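PDB 6BWC: polysaccharide biosynthesis protein CapD from Bacillus thuringiensis HD-771, which probably acts as an NADP-dependent, short-chain-dehydrogenase-type enzyme that modifies UDP-N-acetylglucosamine on the route to CMP-pseudaminic acid. Local coordinates for residues 183-186 / 187-190; 195-198 / 199-202; 241-244 / 245-249; 203-207 / 208-212. The protein carries 2 engineered substitutions. One frame throughout, in Å; residues are numbered along the deposited sequence.

Contact 1: 183-186 / 187-190; sequences FENQ and IKEN. With UD1 (uridine-diphosphate-N-acetylglucosamine), chain O.
Ile187 lies against the carbonyl of Phe183, one turn back on the same helix. Its CB stands 3.4 Å from Phe183 O. CG1, set beside the backbone N and anti to the carbonyl carbon (chi1 -68°), leads the chain back along that turn, and CD1 at the tip still lies close to Phe183 O. The branch at CG2 faces helix 236-251, where Ile187 packs on Ile244 and Val247. Phe183 O also takes the backbone bond from Ile187 N at 2.9 Å; Lys188 N on Glu184 O, Glu189 N on Asn185 O and Asn190 N on Gln186 O repeat the pattern. Lys188 begins with CB 3.4 Å from Asn185 O, then runs out extended. Its ammonium group makes a cation-pi contact with Tyr251, whose hydroxyl is bonded to Glu184 OE2; Lys188 NZ itself stays 5.7 Å from that OE2. Gln186 reaches away from the turn, OE1 accepting from Thr194 N and NE2 giving to Glu50 of the second subunit. The ring of Phe183 leaves in another direction, toward the bound nucleotide, with CZ 3.6 Å from O2 of UD1 and CE1 3.8 Å from N3. This is an amphipathic helix, packed on a neighbouring helix through its apolar side and lending one aromatic ring to the uracil end of the nucleotide-sugar pocket.

Contact 2: 195-198 / 199-202; sequences VTDL and SMSR. With UD1 (uridine-diphosphate-N-acetylglucosamine), chain O.
Thr196 OG1 sits among three neighbours: the sulfur of Met200 across the loop, SD at 3.2 Å, and two oxygens of UD1, the ribose O2' at 2.5 Å and the uracil O2. The uracil O2 is also held by the backbone, Thr196 N giving it a nearly straight bond of 3.0 Å (165°). Uracil and ribose are thus both met by one residue, while Met200 CE rests against the ribose hydroxyl. Met200 reaches that place because Asp197 to Met200 form a type I beta turn, closed by Met200 N on Asp197 O at 3.1 Å. The turn links strand 192-195 to strand 201-205, so the chain passes from the nucleoside toward the diphosphate within a few residues. Inside it Asp197 carries CG anti to its own N (chi1 177°), which turns OD1 to Ser199 N at 3.2 Å, a weak Asx-type bond; Asp197 CB packs 3.8 Å from Met200 SD. Arg202, further along, meets the ligand in two ways. NE donates to the phosphate oxygen O2B at 2.8 Å (154°), in the guanidinium plane at its edge, whereas ribose O3B lies over one face, offset toward the rim. The position of the guanidinium is fixed further by NH1, which gives bonds to Ser201 O and to Lys270 O.

Contact 3: 241-244 / 245-249; sequences EVMI and EEVTK
Ile244 O receives two bonds from Thr248, one turn on: the hydroxyl OG1 donates at 2.7 Å and the backbone N at 3.2 Å. The threonine can do this because OG1 stands beside its own N and anti to the carbonyl carbon (chi1 -62°), which swings the hydroxyl back along the helix; its proton is thereby used inside the chain, and the side chains of Ile244 and Thr248 lie next to each other, pointing the same way. The other backbone bonds are ordinary: Glu245 N to Glu241 O at 3.1 Å, Glu246 N to Val242 O and Val247 N to Met243 O are the usual i to i+4 bonds. All belong to helix 236-251, which is clamped between helix 179-190 and helix 324-333. Apolar contacts serve the first of these neighbours. The bent chain of Met243 brings CE across to Val247 CG2, 3.8 Å away, and Met243 also packs on Ile180 of helix 179-190. Toward the second, salt bridges join apolar packing of Val242 on Ile331. Glu245 curls back until OE2 is 3.8 Å from Glu241 CB, and its OE1 forms salt bridges with Arg328 and Lys324. Glu246 OE1 passes 3.7 Å from Val242 CG1 on its way to Arg328 NE. Glu241 OE1 and Glu245 OE2 remain 4.9 Å apart, a like-charged pair whose repulsion the nearby cations would be expected to soften.

Contact 4: 203-207 / 208-212; sequences FMMTL and NQATM
Thr206 and Gln209 form a capping box where strand 201-205 passes into helix 207-220, their side chains lying crosswise to each other. Thr206 is the N-cap: its OG1, placed between its own N and carbonyl carbon (chi1 69°), accepts from Gln209 N at 2.9 Å. In return Gln209 reaches back with an extended chain, and OE1 accepts from Thr206 N at 3.0 Å, in the carbonyl plane and on a lone pair. One side chain thus serves the first turn of the helix and the other ties down the end of the strand; a further bond from Thr206 OG1 to Gln209 OE1 is weak. Ala210 N on Thr206 O, also 3.0 Å, begins the regular helical pattern, followed by Thr211 N on Leu207 O. Leu207 and Thr211 lean across one another and pack on helix 18-29, which carries part of what looks like the Rossmann-type glycine-rich motif at the NADP site. On the strand side Met205 points its CB toward the helix, near Gln209 OE1. Its chain then bends at the sulfur, carrying the methyl over the backbone of Ala210, with Met205 CE 3.5 Å from Ala210 CA and 4.0 Å from Ala210 CB.

Contacts 1, 2 and 4 follow one another along the chain, and contact 3 comes later but packs directly on contact 1: Ile187 CG2 meets Val247 CG1 at 3.6 Å and Phe183 CB meets Met243 CG at 3.7 Å. Contacts 1 and 2 both touch UD1, converging on its uracil, and they touch each other where Phe183 CZ lies 4.1 Å from Val195 CG2. Contact 3 stands behind this wall, the side chain of Met243 about 10 Å from UD1. Contacts 2 and 4 share strand 201-205, their centres 21 Å apart; it runs from the nucleotide-sugar pocket toward the cofactor, with the Met205 side chain about 8 Å from UD1 and about 6 Å from NADP.

Contact 1: 183-186 / 187-190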
loop_
_atom_site.group_PDB
_atom_site.type_symbol
_atom_site.label_atom_id
_atom_site.label_comp_id
_atom_site.label_asym_id
_atom_site.label_seq_id
_atom_site.Cartn_x
_atom_site.Cartn_y
_atom_site.Cartn_z
ATOM N N PHE C 183 -31.433 13.543 -24.972
ATOM C CA PHE C 183 -32.251 14.003 -26.118
ATOM C C PHE C 183 -33.420 14.907 -25.692
ATOM O O PHE C 183 -33.567 15.984 -26.261
ATOM C CB PHE C 183 -32.769 12.803 -26.966
ATOM C CG PHE C 183 -31.750 12.200 -27.941
ATOM C CD1 PHE C 183 -30.435 12.648 -28.024
ATOM C CD2 PHE C 183 -32.130 11.142 -28.765
ATOM C CE1 PHE C 183 -29.538 12.071 -28.891
ATOM C CE2 PHE C 183 -31.224 10.556 -29.644
ATOM C CZ PHE C 183 -29.921 11.023 -29.705
ATOM N N GLU C 184 -34.218 14.504 -24.691
ATOM C CA GLU C 184 -35.230 15.404 -24.107
ATOM C C GLU C 184 -34.665 16.781 -23.810
ATOM O O GLU C 184 -35.263 17.782 -24.168
ATOM C CB GLU C 184 -35.794 14.840 -22.799
ATOM C CG GLU C 184 -36.807 15.763 -22.104
ATOM C CD GLU C 184 -37.635 15.075 -21.022
ATOM O OE1 GLU C 184 -37.053 14.268 -20.241
ATOM O OE2 GLU C 184 -38.861 15.358 -20.938
ATOM N N ASN C 185 -33.504 16.800 -23.155
ATOM C CA ASN C 185 -32.889 18.016 -22.603
ATOM C C ASN C 185 -32.180 18.836 -23.649
ATOM O O ASN C 185 -32.221 20.074 -23.625
ATOM C CB ASN C 185 -31.876 17.666 -21.501
ATOM C CG ASN C 185 -31.990 18.573 -20.306
ATOM O OD1 ASN C 185 -33.079 18.739 -19.736
ATOM N ND2 ASN C 185 -30.877 19.164 -19.908
ATOM N N GLN C 186 -31.492 18.136 -24.538
ATOM C CA GLN C 186 -30.953 18.743 -25.740
ATOM C C GLN C 186 -32.071 19.446 -26.513
ATOM O O GLN C 186 -31.883 20.559 -26.967
ATOM C CB GLN C 186 -30.271 17.682 -26.632
ATOM C CG GLN C 186 -28.944 17.143 -26.099
ATOM C CD GLN C 186 -28.186 16.271 -27.099
ATOM O OE1 GLN C 186 -28.782 15.576 -27.921
ATOM N NE2 GLN C 186 -26.854 16.298 -27.017
ATOM N N ILE C 187 -33.229 18.799 -26.649
ATOM C CA ILE C 187 -34.337 19.368 -27.428
ATOM C C ILE C 187 -34.848 20.625 -26.750
ATOM O O ILE C 187 -35.020 21.640 -27.415
ATOM C CB ILE C 187 -35.508 18.372 -27.644
ATOM C CG1 ILE C 187 -35.087 17.209 -28.579
ATOM C CG2 ILE C 187 -36.718 19.100 -28.242
ATOM C CD1 ILE C 187 -35.858 15.908 -28.404
ATOM N N LYS C 188 -35.107 20.527 -25.445
ATOM C CA LYS C 188 -35.472 21.668 -24.595
ATOM C C LYS C 188 -34.550 22.868 -24.752
ATOM O O LYS C 188 -35.004 23.973 -25.026
ATOM C CB LYS C 188 -35.395 21.282 -23.113
ATOM C CG LYS C 188 -36.615 20.603 -22.531
ATOM C CD LYS C 188 -36.629 20.745 -21.009
ATOM C CE LYS C 188 -37.950 20.270 -20.450
ATOM N NZ LYS C 188 -38.247 20.664 -19.056
ATOM N N GLU C 189 -33.251 22.626 -24.565
ATOM C CA GLU C 189 -32.289 23.684 -24.220
ATOM C C GLU C 189 -31.461 24.239 -25.400
ATOM O O GLU C 189 -31.074 25.409 -25.387
ATOM C CB GLU C 189 -31.356 23.183 -23.104
ATOM C CG GLU C 189 -31.090 24.223 -22.018
ATOM C CD GLU C 189 -32.307 24.557 -21.148
ATOM O OE1 GLU C 189 -32.234 25.553 -20.391
ATOM O OE2 GLU C 189 -33.335 23.837 -21.210
ATOM N N ASN C 190 -31.169 23.402 -26.391
ATOM C CA ASN C 190 -30.497 23.843 -27.611
ATOM C C ASN C 190 -31.287 23.571 -28.905
ATOM O O ASN C 190 -30.849 23.978 -29.973
ATOM C CB ASN C 190 -29.091 23.217 -27.677
ATOM C CG ASN C 190 -28.280 23.447 -26.395
ATOM O OD1 ASN C 190 -27.852 24.557 -26.112
ATOM N ND2 ASN C 190 -28.077 22.392 -25.616
HETATM C "C1'" UD1 O . -25.696 1.749 -21.730
HETATM C "C2'" UD1 O . -24.926 1.679 -20.422
HETATM C "C3'" UD1 O . -23.823 0.623 -20.474
HETATM C "C4'" UD1 O . -24.337 -0.716 -20.998
HETATM C "C5'" UD1 O . -25.307 -0.563 -22.186
HETATM C "C6'" UD1 O . -26.051 -1.883 -22.426
HETATM C "C7'" UD1 O . -25.013 3.962 -19.506
HETATM C "C8'" UD1 O . -24.331 5.316 -19.494
HETATM N "N2'" UD1 O . -24.345 2.970 -20.102
HETATM O "O1'" UD1 O . -24.804 2.027 -22.798
HETATM O "O3'" UD1 O . -23.259 0.479 -19.155
HETATM O "O4'" UD1 O . -23.260 -1.546 -21.388
HETATM O "O5'" UD1 O . -26.265 0.498 -21.985
HETATM O "O6'" UD1 O . -26.241 -2.137 -23.821
HETATM O "O7'" UD1 O . -26.143 3.837 -19.036
HETATM N N1 UD1 O . -26.147 8.233 -28.478
HETATM C C2 UD1 O . -26.395 9.351 -29.330
HETATM N N3 UD1 O . -26.036 10.583 -28.932
HETATM C C4 UD1 O . -25.440 10.796 -27.742
HETATM C C5 UD1 O . -25.199 9.751 -26.886
HETATM C C6 UD1 O . -25.576 8.471 -27.266
HETATM O O2 UD1 O . -26.923 9.216 -30.448
HETATM O O4 UD1 O . -25.118 11.938 -27.376
HETATM C C1B UD1 O . -26.505 6.859 -28.889
HETATM C C2B UD1 O . -25.417 5.804 -28.676
HETATM O "O2'" UD1 O . -24.532 5.709 -29.784
HETATM C C3B UD1 O . -26.189 4.527 -28.406
HETATM C C4B UD1 O . -27.452 5.047 -27.754
HETATM O O4B UD1 O . -27.574 6.431 -28.082
HETATM O O3B UD1 O . -26.570 3.794 -29.575
HETATM C C5B UD1 O . -27.458 4.892 -26.241
HETATM O O5B UD1 O . -26.423 5.629 -25.570
HETATM P PA UD1 O . -26.476 5.555 -23.967
HETATM O O1A UD1 O . -25.582 6.575 -23.304
HETATM O O2A UD1 O . -27.921 5.475 -23.464
HETATM O O3A UD1 O . -26.073 4.042 -23.572
HETATM P PB UD1 O . -25.077 2.908 -24.157
HETATM O O1B UD1 O . -23.733 3.524 -24.484
HETATM O O2B UD1 O . -25.692 1.999 -25.214
#

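Contact 2: 195-198 / 199-202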
loop_
_atom_site.group_PDB
_atom_site.type_symbol
_atom_site.label_atom_id
_atom_site.label_comp_id
_atom_site.label_asym_id
_atom_site.label_seq_id
_atom_site.Cartn_x
_atom_site.Cartn_y
_atom_site.Cartn_z
ATOM N N VAL C 195 -26.576 12.975 -32.662
ATOM C CA VAL C 195 -26.811 11.614 -33.110
ATOM C C VAL C 195 -25.464 10.974 -33.443
ATOM O O VAL C 195 -24.699 11.503 -34.237
ATOM C CB VAL C 195 -27.812 11.654 -34.282
ATOM C CG1 VAL C 195 -27.457 10.686 -35.401
ATOM C CG2 VAL C 195 -29.229 11.425 -33.745
ATOM N N THR C 196 -25.162 9.854 -32.802
ATOM C CA THR C 196 -23.930 9.112 -33.074
ATOM C C THR C 196 -24.059 8.469 -34.463
ATOM O O THR C 196 -23.364 8.856 -35.399
ATOM C CB THR C 196 -23.638 8.032 -31.987
ATOM O OG1 THR C 196 -24.808 7.211 -31.767
ATOM C CG2 THR C 196 -23.176 8.682 -30.638
ATOM N N ASP C 197 -24.984 7.529 -34.610
ATOM C CA ASP C 197 -25.099 6.756 -35.837
ATOM C C ASP C 197 -26.451 6.047 -35.788
ATOM O O ASP C 197 -26.634 5.112 -35.012
ATOM C CB ASP C 197 -23.924 5.778 -35.889
ATOM C CG ASP C 197 -23.953 4.865 -37.083
ATOM O OD1 ASP C 197 -25.048 4.515 -37.577
ATOM O OD2 ASP C 197 -22.844 4.462 -37.505
ATOM N N LEU C 198 -27.395 6.495 -36.612
ATOM C CA LEU C 198 -28.805 6.093 -36.470
ATOM C C LEU C 198 -29.037 4.606 -36.687
ATOM O O LEU C 198 -29.946 4.010 -36.106
ATOM C CB LEU C 198 -29.699 6.911 -37.411
ATOM C CG LEU C 198 -29.727 8.407 -37.088
ATOM C CD1 LEU C 198 -30.339 9.236 -38.211
ATOM C CD2 LEU C 198 -30.442 8.644 -35.762
ATOM N N SER C 199 -28.176 4.007 -37.494
ATOM C CA SER C 199 -28.194 2.564 -37.753
ATOM C C SER C 199 -27.955 1.640 -36.555
ATOM O O SER C 199 -28.150 0.434 -36.677
ATOM C CB SER C 199 -27.156 2.226 -38.834
ATOM O OG SER C 199 -26.273 1.228 -38.374
ATOM N N MET C 200 -27.469 2.176 -35.437
ATOM C CA MET C 200 -27.208 1.371 -34.238
ATOM C C MET C 200 -28.525 0.838 -33.650
ATOM O O MET C 200 -29.562 1.522 -33.665
ATOM C CB MET C 200 -26.472 2.199 -33.168
ATOM C CG MET C 200 -25.062 2.641 -33.518
ATOM S SD MET C 200 -24.628 4.100 -32.552
ATOM C CE MET C 200 -23.140 3.495 -31.779
ATOM N N SER C 201 -28.469 -0.383 -33.142
ATOM C CA SER C 201 -29.607 -1.042 -32.543
ATOM C C SER C 201 -29.170 -1.394 -31.129
ATOM O O SER C 201 -27.969 -1.466 -30.879
ATOM C CB SER C 201 -29.976 -2.289 -33.367
ATOM O OG SER C 201 -28.935 -3.273 -33.373
ATOM N N ARG C 202 -30.114 -1.599 -30.209
ATOM C CA ARG C 202 -29.783 -1.868 -28.803
ATOM C C ARG C 202 -30.865 -2.687 -28.105
ATOM O O ARG C 202 -32.058 -2.402 -28.281
ATOM C CB ARG C 202 -29.632 -0.537 -28.040
ATOM C CG ARG C 202 -28.371 0.305 -28.298
ATOM C CD ARG C 202 -27.163 -0.221 -27.535
ATOM N NE ARG C 202 -25.983 0.638 -27.701
ATOM C CZ ARG C 202 -25.097 0.562 -28.697
ATOM N NH1 ARG C 202 -25.218 -0.336 -29.669
ATOM N NH2 ARG C 202 -24.076 1.405 -28.729
HETATM C "C1'" UD1 O . -25.696 1.749 -21.730
HETATM C "C2'" UD1 O . -24.926 1.679 -20.422
HETATM C "C3'" UD1 O . -23.823 0.623 -20.474
HETATM C "C4'" UD1 O . -24.337 -0.716 -20.998
HETATM C "C5'" UD1 O . -25.307 -0.563 -22.186
HETATM C "C6'" UD1 O . -26.051 -1.883 -22.426
HETATM C "C7'" UD1 O . -25.013 3.962 -19.506
HETATM C "C8'" UD1 O . -24.331 5.316 -19.494
HETATM N "N2'" UD1 O . -24.345 2.970 -20.102
HETATM O "O1'" UD1 O . -24.804 2.027 -22.798
HETATM O "O3'" UD1 O . -23.259 0.479 -19.155
HETATM O "O4'" UD1 O . -23.260 -1.546 -21.388
HETATM O "O5'" UD1 O . -26.265 0.498 -21.985
HETATM O "O6'" UD1 O . -26.241 -2.137 -23.821
HETATM O "O7'" UD1 O . -26.143 3.837 -19.036
HETATM N N1 UD1 O . -26.147 8.233 -28.478
HETATM C C2 UD1 O . -26.395 9.351 -29.330
HETATM N N3 UD1 O . -26.036 10.583 -28.932
HETATM C C4 UD1 O . -25.440 10.796 -27.742
HETATM C C5 UD1 O . -25.199 9.751 -26.886
HETATM C C6 UD1 O . -25.576 8.471 -27.266
HETATM O O2 UD1 O . -26.923 9.216 -30.448
HETATM O O4 UD1 O . -25.118 11.938 -27.376
HETATM C C1B UD1 O . -26.505 6.859 -28.889
HETATM C C2B UD1 O . -25.417 5.804 -28.676
HETATM O "O2'" UD1 O . -24.532 5.709 -29.784
HETATM C C3B UD1 O . -26.189 4.527 -28.406
HETATM C C4B UD1 O . -27.452 5.047 -27.754
HETATM O O4B UD1 O . -27.574 6.431 -28.082
HETATM O O3B UD1 O . -26.570 3.794 -29.575
HETATM C C5B UD1 O . -27.458 4.892 -26.241
HETATM O O5B UD1 O . -26.423 5.629 -25.570
HETATM P PA UD1 O . -26.476 5.555 -23.967
HETATM O O1A UD1 O . -25.582 6.575 -23.304
HETATM O O2A UD1 O . -27.921 5.475 -23.464
HETATM O O3A UD1 O . -26.073 4.042 -23.572
HETATM P PB UD1 O . -25.077 2.908 -24.157
HETATM O O1B UD1 O . -23.733 3.524 -24.484
HETATM O O2B UD1 O . -25.692 1.999 -25.214
#

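Contact 3: 241-244 / 245-249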
loop_
_atom_site.group_PDB
_atom_site.type_symbol
_atom_site.label_atom_id
_atom_site.label_comp_id
_atom_site.label_asym_id
_atom_site.label_seq_id
_atom_site.Cartn_x
_atom_site.Cartn_y
_atom_site.Cartn_z
ATOM N N GLU C 241 -36.258 9.885 -33.748
ATOM C CA GLU C 241 -37.564 10.369 -34.261
ATOM C C GLU C 241 -38.656 10.513 -33.147
ATOM O O GLU C 241 -39.145 11.639 -32.881
ATOM C CB GLU C 241 -38.055 9.470 -35.424
ATOM C CG GLU C 241 -37.240 9.614 -36.715
ATOM C CD GLU C 241 -37.730 8.746 -37.868
ATOM O OE1 GLU C 241 -38.782 8.087 -37.743
ATOM O OE2 GLU C 241 -37.059 8.731 -38.916
ATOM N N VAL C 242 -38.993 9.394 -32.487
ATOM C CA VAL C 242 -39.995 9.386 -31.407
ATOM C C VAL C 242 -39.704 10.483 -30.385
ATOM O O VAL C 242 -40.614 11.207 -29.983
ATOM C CB VAL C 242 -40.099 8.003 -30.697
ATOM C CG1 VAL C 242 -40.857 8.096 -29.379
ATOM C CG2 VAL C 242 -40.799 6.986 -31.592
ATOM N N MET C 243 -38.438 10.612 -29.984
ATOM C CA MET C 243 -38.050 11.535 -28.912
ATOM C C MET C 243 -38.344 12.996 -29.273
ATOM O O MET C 243 -38.854 13.745 -28.438
ATOM C CB MET C 243 -36.570 11.340 -28.541
ATOM C CG MET C 243 -36.246 11.596 -27.081
ATOM S SD MET C 243 -36.845 10.299 -25.978
ATOM C CE MET C 243 -38.115 11.192 -25.115
ATOM N N ILE C 244 -38.044 13.380 -30.519
ATOM C CA ILE C 244 -38.270 14.747 -31.009
ATOM C C ILE C 244 -39.752 15.043 -31.117
ATOM O O ILE C 244 -40.204 16.107 -30.711
ATOM C CB ILE C 244 -37.616 14.963 -32.377
ATOM C CG1 ILE C 244 -36.097 14.955 -32.220
ATOM C CG2 ILE C 244 -38.058 16.282 -33.012
ATOM C CD1 ILE C 244 -35.357 14.732 -33.524
ATOM N N GLU C 245 -40.503 14.109 -31.682
ATOM C CA GLU C 245 -41.959 14.242 -31.725
ATOM C C GLU C 245 -42.538 14.573 -30.355
ATOM O O GLU C 245 -43.126 15.642 -30.184
ATOM C CB GLU C 245 -42.606 12.966 -32.283
ATOM C CG GLU C 245 -42.534 12.881 -33.804
ATOM C CD GLU C 245 -42.149 11.504 -34.341
ATOM O OE1 GLU C 245 -42.656 10.477 -33.839
ATOM O OE2 GLU C 245 -41.339 11.457 -35.301
ATOM N N GLU C 246 -42.317 13.679 -29.391
ATOM C CA GLU C 246 -42.994 13.736 -28.084
ATOM C C GLU C 246 -42.484 14.796 -27.116
ATOM O O GLU C 246 -43.224 15.223 -26.229
ATOM C CB GLU C 246 -42.969 12.373 -27.367
ATOM C CG GLU C 246 -44.337 11.728 -27.215
ATOM C CD GLU C 246 -44.742 10.931 -28.423
ATOM O OE1 GLU C 246 -44.066 9.911 -28.711
ATOM O OE2 GLU C 246 -45.734 11.314 -29.073
ATOM N N VAL C 247 -41.228 15.193 -27.247
ATOM C CA VAL C 247 -40.682 16.233 -26.373
ATOM C C VAL C 247 -41.171 17.576 -26.867
ATOM O O VAL C 247 -41.371 18.494 -26.082
ATOM C CB VAL C 247 -39.148 16.182 -26.321
ATOM C CG1 VAL C 247 -38.573 17.403 -25.618
ATOM C CG2 VAL C 247 -38.692 14.913 -25.615
ATOM N N THR C 248 -41.345 17.678 -28.178
ATOM C CA THR C 248 -41.963 18.834 -28.796
ATOM C C THR C 248 -43.446 18.905 -28.435
ATOM O O THR C 248 -43.950 19.984 -28.104
ATOM C CB THR C 248 -41.770 18.791 -30.328
ATOM O OG1 THR C 248 -40.364 18.828 -30.616
ATOM C CG2 THR C 248 -42.474 19.968 -31.045
ATOM N N LYS C 249 -44.150 17.780 -28.500
ATOM C CA LYS C 249 -45.578 17.807 -28.211
ATOM C C LYS C 249 -45.793 18.402 -26.812
ATOM O O LYS C 249 -46.533 19.369 -26.677
ATOM C CB LYS C 249 -46.246 16.434 -28.369
ATOM C CG LYS C 249 -47.729 16.554 -28.713
ATOM C CD LYS C 249 -48.566 15.346 -28.281
ATOM C CE LYS C 249 -50.068 15.609 -28.410
ATOM N NZ LYS C 249 -50.589 16.732 -27.566
#

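Contact 4: 203-207 / 208-212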
loop_
_atom_site.group_PDB
_atom_site.type_symbol
_atom_site.label_atom_id
_atom_site.label_comp_id
_atom_site.label_asym_id
_atom_site.label_seq_id
_atom_site.Cartn_x
_atom_site.Cartn_y
_atom_site.Cartn_z
ATOM N N PHE C 203 -30.467 -3.677 -27.300
ATOM C CA PHE C 203 -31.400 -4.314 -26.342
ATOM C C PHE C 203 -31.704 -3.325 -25.223
ATOM O O PHE C 203 -30.774 -2.788 -24.636
ATOM C CB PHE C 203 -30.794 -5.566 -25.712
ATOM C CG PHE C 203 -30.845 -6.784 -26.583
ATOM C CD1 PHE C 203 -29.708 -7.255 -27.229
ATOM C CD2 PHE C 203 -32.034 -7.486 -26.738
ATOM C CE1 PHE C 203 -29.763 -8.392 -28.022
ATOM C CE2 PHE C 203 -32.092 -8.623 -27.529
ATOM C CZ PHE C 203 -30.957 -9.078 -28.164
ATOM N N MET C 204 -32.976 -3.087 -24.924
ATOM C CA MET C 204 -33.375 -2.126 -23.886
ATOM C C MET C 204 -34.444 -2.696 -22.926
ATOM O O MET C 204 -35.409 -3.338 -23.368
ATOM C CB MET C 204 -33.862 -0.797 -24.513
ATOM C CG MET C 204 -32.892 -0.191 -25.537
ATOM S SD MET C 204 -32.980 1.563 -26.002
ATOM C CE MET C 204 -32.972 2.400 -24.444
ATOM N N MET C 205 -34.256 -2.451 -21.619
ATOM C CA MET C 205 -35.139 -2.943 -20.555
ATOM C C MET C 205 -35.657 -1.776 -19.705
ATOM O O MET C 205 -35.090 -0.692 -19.718
ATOM C CB MET C 205 -34.424 -4.011 -19.695
ATOM C CG MET C 205 -33.314 -3.506 -18.791
ATOM S SD MET C 205 -32.125 -4.758 -18.215
ATOM C CE MET C 205 -33.257 -5.900 -17.413
ATOM N N THR C 206 -36.769 -1.997 -19.004
ATOM C CA THR C 206 -37.317 -1.024 -18.037
ATOM C C THR C 206 -36.537 -1.033 -16.680
ATOM O O THR C 206 -35.744 -1.936 -16.367
ATOM C CB THR C 206 -38.852 -1.240 -17.789
ATOM O OG1 THR C 206 -39.093 -2.458 -17.073
ATOM C CG2 THR C 206 -39.658 -1.245 -19.117
ATOM N N LEU C 207 -36.755 -0.011 -15.876
ATOM C CA LEU C 207 -36.132 0.036 -14.566
ATOM C C LEU C 207 -36.606 -1.130 -13.729
ATOM O O LEU C 207 -35.800 -1.718 -13.029
ATOM C CB LEU C 207 -36.476 1.354 -13.893
ATOM C CG LEU C 207 -35.912 1.691 -12.524
ATOM C CD1 LEU C 207 -34.423 1.416 -12.449
ATOM C CD2 LEU C 207 -36.188 3.162 -12.232
ATOM N N ASN C 208 -37.901 -1.470 -13.840
ATOM C CA ASN C 208 -38.525 -2.589 -13.083
ATOM C C ASN C 208 -38.127 -3.947 -13.601
ATOM O O ASN C 208 -38.017 -4.893 -12.844
ATOM C CB ASN C 208 -40.066 -2.544 -13.119
ATOM C CG ASN C 208 -40.631 -1.292 -12.491
ATOM O OD1 ASN C 208 -40.899 -0.317 -13.188
ATOM N ND2 ASN C 208 -40.787 -1.295 -11.179
ATOM N N GLN C 209 -37.994 -4.064 -14.909
ATOM C CA GLN C 209 -37.378 -5.244 -15.499
ATOM C C GLN C 209 -35.956 -5.482 -14.911
ATOM O O GLN C 209 -35.617 -6.597 -14.507
ATOM C CB GLN C 209 -37.366 -5.099 -17.036
ATOM C CG GLN C 209 -38.738 -5.367 -17.671
ATOM C CD GLN C 209 -38.747 -5.343 -19.199
ATOM O OE1 GLN C 209 -38.266 -4.412 -19.844
ATOM N NE2 GLN C 209 -39.304 -6.381 -19.781
ATOM N N ALA C 210 -35.166 -4.410 -14.834
ATOM C CA ALA C 210 -33.810 -4.439 -14.268
ATOM C C ALA C 210 -33.837 -4.743 -12.791
ATOM O O ALA C 210 -33.135 -5.621 -12.327
ATOM C CB ALA C 210 -33.081 -3.118 -14.522
ATOM N N THR C 211 -34.652 -4.011 -12.060
ATOM C CA THR C 211 -34.830 -4.250 -10.625
ATOM C C THR C 211 -35.266 -5.712 -10.282
ATOM O O THR C 211 -34.645 -6.356 -9.413
ATOM C CB THR C 211 -35.831 -3.236 -10.020
ATOM O OG1 THR C 211 -35.681 -1.964 -10.655
ATOM C CG2 THR C 211 -35.600 -3.064 -8.537
ATOM N N MET C 212 -36.293 -6.224 -10.971
ATOM C CA MET C 212 -36.837 -7.559 -10.696
ATOM C C MET C 212 -35.892 -8.661 -11.099
ATOM O O MET C 212 -35.806 -9.681 -10.419
ATOM C CB MET C 212 -38.195 -7.782 -11.375
ATOM C CG MET C 212 -39.346 -6.991 -10.777
ATOM S SD MET C 212 -39.364 -6.938 -8.965
ATOM C CE MET C 212 -39.377 -8.712 -8.598
#